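Local coordinates for carboxyl esterase NP (Bacillus subtilis, PDB 4CCW), which hydrolyses carboxylic esters to an alcohol and a carboxylate, as a carboxylesterase of the alpha/beta hydrolase superfamily, at residues A[180-183]-A[184-188]; A[196-199]-A[200-203]. All coordinates share one frame; numbering follows the deposited sequence.

Contact 1: residues A[180-183]-A[184-188]; sequences KFLN and WMMTD
Phe-181 and Met-185 both set CG anti to the backbone N (chi1 -179° and -176°), and this lays their side chains side by side, one helical turn apart and pointing the same way. The Met-185 chain then bends at chi3. Its methyl CE comes to 3.6 Å from CZ of Phe-181. The sulfur SD stands 4.6 Å from the centroid of the Phe-181 ring, 48° off the ring normal, which makes an oblique Met-aromatic contact. The indole of Trp-184 comes near the same ring, with CZ3 4.3 Å from CE1 of Phe-181. The carbonyl O of Phe-181 lies at the edge of the indole, in its plane. Tyr-168 of helix 163-171 stacks on the Trp-184 ring.

One residue further on, CD2 of Leu-182 lies 4.3 Å from SD of Met-186, a loose contact. The backbone holds this spacing with hydrogen bonds four residues apart. Met-185 N binds Phe-181 O at 2.9 Å, in the carbonyl plane. Met-186 N still reaches Leu-182 O at 2.8 Å, although Met-186 is the first residue to leave helical angles. The amide of Asn-183 turns elsewhere, and its OD1 takes a hydrogen bond from Gln-189 NE2.

Met-185 also touches His-273, the likely proton acceptor of catalysis, and Phe-181 touches the bound (2-hydroxyethoxy)acetic acid. The C-terminal turn of helix 177-185 thus forms part of the wall of the active-site pocket in this alpha/beta hydrolase fold.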
ATOM      1  N   LYS A 180     -14.938 -10.149 -11.175  1.00 35.23           N
ATOM      2  CA  LYS A 180     -15.461 -10.752  -9.949  1.00 34.11           C
ATOM      3  C   LYS A 180     -14.824 -10.118  -8.722  1.00 32.29           C
ATOM      4  O   LYS A 180     -15.518  -9.750  -7.780  1.00 31.67           O
ATOM      5  CB  LYS A 180     -15.172 -12.253  -9.912  1.00 34.71           C
ATOM      6  CG  LYS A 180     -15.818 -13.075 -11.013  1.00 37.10           C
ATOM      7  CD  LYS A 180     -17.182 -13.604 -10.614  1.00 39.06           C
ATOM      8  CE  LYS A 180     -17.599 -14.730 -11.549  1.00 41.07           C
ATOM      9  NZ  LYS A 180     -19.034 -15.089 -11.404  1.00 43.98           N
ATOM     10  N   PHE A 181     -13.497 -10.013  -8.736  1.00 31.03           N
ATOM     11  CA  PHE A 181     -12.749  -9.418  -7.629  1.00 30.42           C
ATOM     12  C   PHE A 181     -13.225  -7.989  -7.344  1.00 30.80           C
ATOM     13  O   PHE A 181     -13.556  -7.649  -6.205  1.00 30.11           O
ATOM     14  CB  PHE A 181     -11.253  -9.451  -7.955  1.00 29.99           C
ATOM     15  CG  PHE A 181     -10.366  -8.875  -6.881  1.00 30.02           C
ATOM     16  CD1 PHE A 181      -9.850  -9.689  -5.877  1.00 29.19           C
ATOM     17  CD2 PHE A 181      -9.988  -7.536  -6.922  1.00 30.72           C
ATOM     18  CE1 PHE A 181      -9.014  -9.169  -4.900  1.00 29.79           C
ATOM     19  CE2 PHE A 181      -9.147  -7.012  -5.953  1.00 31.39           C
ATOM     20  CZ  PHE A 181      -8.659  -7.828  -4.943  1.00 30.20           C
ATOM     21  N   LEU A 182     -13.299  -7.168  -8.389  1.00 32.50           N
ATOM     22  CA  LEU A 182     -13.640  -5.751  -8.220  1.00 33.88           C
ATOM     23  C   LEU A 182     -15.090  -5.504  -7.767  1.00 34.82           C
ATOM     24  O   LEU A 182     -15.346  -4.636  -6.928  1.00 34.43           O
ATOM     25  CB  LEU A 182     -13.282  -4.956  -9.483  1.00 35.80           C
ATOM     26  CG  LEU A 182     -11.774  -4.782  -9.728  1.00 36.04           C
ATOM     27  CD1 LEU A 182     -11.522  -4.100 -11.068  1.00 38.50           C
ATOM     28  CD2 LEU A 182     -11.076  -4.034  -8.591  1.00 35.91           C
ATOM     29  N   ASN A 183     -16.020  -6.292  -8.292  1.00 35.51           N
ATOM     30  CA  ASN A 183     -17.423  -6.186  -7.906  1.00 36.69           C
ATOM     31  C   ASN A 183     -17.641  -6.621  -6.460  1.00 35.31           C
ATOM     32  O   ASN A 183     -18.507  -6.087  -5.759  1.00 35.94           O
ATOM     33  CB  ASN A 183     -18.304  -6.990  -8.862  1.00 38.57           C
ATOM     34  CG  ASN A 183     -18.316  -6.414 -10.276  1.00 41.37           C
ATOM     35  OD1 ASN A 183     -17.771  -5.337 -10.528  1.00 43.09           O
ATOM     36  ND2 ASN A 183     -18.940  -7.134 -11.204  1.00 42.65           N
ATOM     37  N   TRP A 184     -16.845  -7.591  -6.025  1.00 32.97           N
ATOM     38  CA  TRP A 184     -16.849  -8.037  -4.644  1.00 31.62           C
ATOM     39  C   TRP A 184     -16.286  -6.987  -3.728  1.00 31.98           C
ATOM     40  O   TRP A 184     -16.895  -6.670  -2.711  1.00 32.26           O
ATOM     41  CB  TRP A 184     -16.061  -9.331  -4.526  1.00 29.92           C
ATOM     42  CG  TRP A 184     -15.767  -9.794  -3.119  1.00 28.94           C
ATOM     43  CD1 TRP A 184     -16.670 -10.288  -2.172  1.00 28.70           C
ATOM     44  CD2 TRP A 184     -14.449  -9.866  -2.465  1.00 27.73           C
ATOM     45  NE1 TRP A 184     -16.014 -10.648  -1.018  1.00 27.53           N
ATOM     46  CE2 TRP A 184     -14.685 -10.413  -1.123  1.00 26.84           C
ATOM     47  CE3 TRP A 184     -13.142  -9.537  -2.843  1.00 27.22           C
ATOM     48  CZ2 TRP A 184     -13.650 -10.620  -0.219  1.00 26.25           C
ATOM     49  CZ3 TRP A 184     -12.110  -9.743  -1.915  1.00 26.67           C
ATOM     50  CH2 TRP A 184     -12.356 -10.275  -0.640  1.00 26.44           C
ATOM     51  N   MET A 185     -15.133  -6.428  -4.096  1.00 31.23           N
ATOM     52  CA  MET A 185     -14.417  -5.490  -3.237  1.00 32.01           C
ATOM     53  C   MET A 185     -15.043  -4.095  -3.236  1.00 34.02           C
ATOM     54  O   MET A 185     -14.911  -3.345  -2.273  1.00 33.02           O
ATOM     55  CB  MET A 185     -12.943  -5.421  -3.656  1.00 31.52           C
ATOM     56  CG  MET A 185     -12.072  -4.554  -2.771  1.00 31.58           C
ATOM     57  SD  MET A 185     -10.325  -4.817  -3.078  1.00 31.87           S
ATOM     58  CE  MET A 185     -10.078  -6.250  -2.038  1.00 29.90           C
ATOM     59  N   MET A 186     -15.720  -3.742  -4.320  1.00 36.23           N
ATOM     60  CA  MET A 186     -16.234  -2.378  -4.453  1.00 39.47           C
ATOM     61  C   MET A 186     -17.726  -2.319  -4.723  1.00 42.43           C
ATOM     62  O   MET A 186     -18.221  -3.022  -5.591  1.00 43.46           O
ATOM     63  CB  MET A 186     -15.441  -1.650  -5.531  1.00 40.96           C
ATOM     64  CG  MET A 186     -13.943  -1.809  -5.332  1.00 40.01           C
ATOM     65  SD  MET A 186     -12.915  -0.852  -6.443  1.00 42.64           S
ATOM     66  CE  MET A 186     -13.342   0.809  -5.937  1.00 43.87           C
ATOM     67  N   THR A 187     -18.434  -1.486  -3.961  1.00 44.98           N
ATOM     68  CA  THR A 187     -19.864  -1.239  -4.179  1.00 48.36           C
ATOM     69  C   THR A 187     -20.062  -0.636  -5.571  1.00 49.51           C
ATOM     70  O   THR A 187     -21.042  -0.930  -6.256  1.00 51.48           O
ATOM     71  CB  THR A 187     -20.453  -0.317  -3.083  1.00 50.37           C
ATOM     72  OG1 THR A 187     -20.195  -0.892  -1.793  1.00 50.95           O
ATOM     73  CG2 THR A 187     -21.962  -0.137  -3.258  1.00 54.89           C
ATOM     74  N   ASP A 188     -19.104   0.189  -5.987  1.00 49.31           N
ATOM     75  CA  ASP A 188     -19.086   0.750  -7.334  1.00 50.81           C
ATOM     76  C   ASP A 188     -17.652   0.834  -7.851  1.00 48.96           C
ATOM     77  O   ASP A 188     -16.938   1.794  -7.561  1.00 49.35           O
ATOM     78  CB  ASP A 188     -19.746   2.129  -7.349  1.00 53.57           C
ATOM     79  CG  ASP A 188     -19.949   2.673  -8.762  1.00 56.38           C
ATOM     80  OD1 ASP A 188     -19.736   1.930  -9.746  1.00 55.49           O
ATOM     81  OD2 ASP A 188     -20.320   3.852  -8.884  1.00 59.07           O
TER

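Contact 2: residues A[196-199]-A[200-203]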
ATOM      1  N   PHE A 196      -6.604   3.078 -15.017  1.00 33.59           N
ATOM      2  CA  PHE A 196      -6.067   2.398 -13.848  1.00 32.48           C
ATOM      3  C   PHE A 196      -6.451   0.921 -13.867  1.00 31.67           C
ATOM      4  O   PHE A 196      -5.632   0.055 -13.555  1.00 31.05           O
ATOM      5  CB  PHE A 196      -6.530   3.047 -12.541  1.00 32.33           C
ATOM      6  CG  PHE A 196      -6.016   2.340 -11.325  1.00 31.77           C
ATOM      7  CD1 PHE A 196      -4.694   2.508 -10.920  1.00 32.13           C
ATOM      8  CD2 PHE A 196      -6.829   1.465 -10.610  1.00 31.27           C
ATOM      9  CE1 PHE A 196      -4.202   1.836  -9.815  1.00 32.29           C
ATOM     10  CE2 PHE A 196      -6.338   0.776  -9.513  1.00 31.20           C
ATOM     11  CZ  PHE A 196      -5.022   0.968  -9.108  1.00 31.62           C
ATOM     12  N   VAL A 197      -7.705   0.643 -14.226  1.00 32.54           N
ATOM     13  CA  VAL A 197      -8.201  -0.736 -14.284  1.00 32.67           C
ATOM     14  C   VAL A 197      -7.458  -1.523 -15.358  1.00 33.26           C
ATOM     15  O   VAL A 197      -7.110  -2.688 -15.130  1.00 33.53           O
ATOM     16  CB  VAL A 197      -9.734  -0.824 -14.512  1.00 34.23           C
ATOM     17  CG1 VAL A 197     -10.175  -2.278 -14.667  1.00 35.89           C
ATOM     18  CG2 VAL A 197     -10.493  -0.182 -13.362  1.00 34.07           C
ATOM     19  N   LYS A 198      -7.245  -0.902 -16.523  1.00 33.97           N
ATOM     20  CA  LYS A 198      -6.466  -1.514 -17.599  1.00 34.94           C
ATOM     21  C   LYS A 198      -5.093  -1.966 -17.113  1.00 33.38           C
ATOM     22  O   LYS A 198      -4.628  -3.047 -17.486  1.00 33.54           O
ATOM     23  CB  LYS A 198      -6.309  -0.565 -18.796  1.00 37.18           C
ATOM     24  CG  LYS A 198      -7.459  -0.603 -19.791  1.00 40.34           C
ATOM     25  CD  LYS A 198      -7.130   0.243 -21.014  1.00 43.43           C
ATOM     26  CE  LYS A 198      -8.195   0.120 -22.095  1.00 47.15           C
ATOM     27  NZ  LYS A 198      -7.712   0.608 -23.418  1.00 51.32           N
ATOM     28  N   GLN A 199      -4.455  -1.137 -16.284  1.00 32.08           N
ATOM     29  CA  GLN A 199      -3.168  -1.481 -15.681  1.00 31.29           C
ATOM     30  C   GLN A 199      -3.282  -2.658 -14.715  1.00 30.57           C
ATOM     31  O   GLN A 199      -2.435  -3.555 -14.700  1.00 30.58           O
ATOM     32  CB  GLN A 199      -2.542  -0.266 -14.978  1.00 31.47           C
ATOM     33  CG  GLN A 199      -1.192  -0.558 -14.328  1.00 31.57           C
ATOM     34  CD  GLN A 199      -0.776   0.471 -13.291  1.00 32.30           C
ATOM     35  OE1 GLN A 199      -1.394   1.521 -13.153  1.00 32.94           O
ATOM     36  NE2 GLN A 199       0.288   0.173 -12.569  1.00 32.49           N
ATOM     37  N   PHE A 200      -4.323  -2.641 -13.891  1.00 29.65           N
ATOM     38  CA  PHE A 200      -4.536  -3.705 -12.921  1.00 29.73           C
ATOM     39  C   PHE A 200      -4.724  -5.035 -13.664  1.00 30.16           C
ATOM     40  O   PHE A 200      -4.121  -6.046 -13.298  1.00 29.93           O
ATOM     41  CB  PHE A 200      -5.728  -3.373 -12.012  1.00 29.90           C
ATOM     42  CG  PHE A 200      -6.119  -4.488 -11.087  1.00 30.27           C
ATOM     43  CD1 PHE A 200      -5.273  -4.890 -10.056  1.00 30.34           C
ATOM     44  CD2 PHE A 200      -7.352  -5.123 -11.225  1.00 32.06           C
ATOM     45  CE1 PHE A 200      -5.631  -5.918  -9.199  1.00 31.38           C
ATOM     46  CE2 PHE A 200      -7.718  -6.149 -10.370  1.00 33.66           C
ATOM     47  CZ  PHE A 200      -6.860  -6.548  -9.348  1.00 33.53           C
ATOM     48  N   GLN A 201      -5.529  -5.012 -14.724  1.00 31.40           N
ATOM     49  CA  GLN A 201      -5.741  -6.180 -15.571  1.00 33.92           C
ATOM     50  C   GLN A 201      -4.426  -6.679 -16.178  1.00 33.37           C
ATOM     51  O   GLN A 201      -4.158  -7.892 -16.175  1.00 33.95           O
ATOM     52  CB  GLN A 201      -6.753  -5.858 -16.683  1.00 37.29           C
ATOM     53  CG  GLN A 201      -8.135  -5.463 -16.172  1.00 39.91           C
ATOM     54  CD  GLN A 201      -9.160  -5.280 -17.281  1.00 43.81           C
ATOM     55  OE1 GLN A 201      -9.137  -4.283 -18.014  1.00 46.01           O
ATOM     56  NE2 GLN A 201     -10.081  -6.228 -17.396  1.00 47.29           N
ATOM     57  N   ALA A 202      -3.613  -5.750 -16.691  1.00 32.34           N
ATOM     58  CA  ALA A 202      -2.361  -6.121 -17.358  1.00 32.77           C
ATOM     59  C   ALA A 202      -1.394  -6.728 -16.347  1.00 31.45           C
ATOM     60  O   ALA A 202      -0.659  -7.668 -16.661  1.00 32.31           O
ATOM     61  CB  ALA A 202      -1.742  -4.932 -18.096  1.00 33.23           C
ATOM     62  N   GLY A 203      -1.451  -6.226 -15.114  1.00 29.87           N
ATOM     63  CA  GLY A 203      -0.688  -6.796 -14.018  1.00 29.81           C
ATOM     64  C   GLY A 203      -1.049  -8.243 -13.777  1.00 30.83           C
ATOM     65  O   GLY A 203      -0.164  -9.094 -13.671  1.00 31.62           O
TER
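Gln-201 and Val-197 meet one turn apart on helix 194-205, and the glutamine side chain can be followed outward. Its CB rests 3.5 Å from the carbonyl O of Val-197. CG comes closer to the same oxygen, at 3.1 Å, because chi1 of -61° places it beside the backbone N, which donates to that oxygen. CD lies 3.9 Å from Val-197 O and slightly farther from Val-197 CG1. OE1 ends 4.0 Å from Val-197 CG1, with CA of Lys-198 about as near. The two side chains cross at a slant, and the touch is one of van der Waals packing. An alanine in place of Gln-201 would probably leave the CG1 methyl of Val-197 without its cover on this side.

The backbone bond beneath is short and straight. Gln-201 N reaches Val-197 O at 2.8 Å, with an N-H...O angle of 170°. Phe-200 N to Phe-196 O, Ala-202 N to Lys-198 O and Gly-203 N to Gln-199 O continue the same i to i+4 pattern.

Gln-199 is buried, and its amide is satisfied outside the helix. OE1 is hydrogen-bonded to the hydroxyls of Thr-68 and Ser-24. NE2 is hydrogen-bonded to those of Ser-66 and Tyr-17. Both ends of this amide are therefore held, which should fix its rotation.

Phe-196 and Phe-200 each make an edge-to-face contact with Phe-65, a residue of the ligand pocket. Gln-199 and Ala-202 lie against helix 12-24, while Phe-200 and Gln-201 touch Val-178 of helix 177-185. Helix 194-205 thus packs against the N-terminal helix 12-24 on one face and helix 177-185 on another, with Phe-65 in the loop between strand 56-60 and helix 74-80 also against it.

Overall arrangement
Contact 1 and contact 2 lie on successive helices, 177-185 and 194-205, with their centres 15 Å apart. The helices touch directly. Phe-181 CD2 packs 4.1 Å from Phe-200 CZ, and Leu-182 CD1 meets both Val-197 and Phe-200. Contact 1 is partly buried and joins aromatic and sulfur groups, of which Phe-181 and Met-185 face the active site, with exposed Asn-183. Contact 2 is more buried, though Lys-198 is exposed. Its internal side-chain contact is slight, and its buried polar group, an amide, is paired with residues elsewhere. Contact 1 touches the bound ligand directly. Contact 2 stays one layer back, with Phe-200 about 5 Å from the ligand between nearest side-chain and ligand atoms.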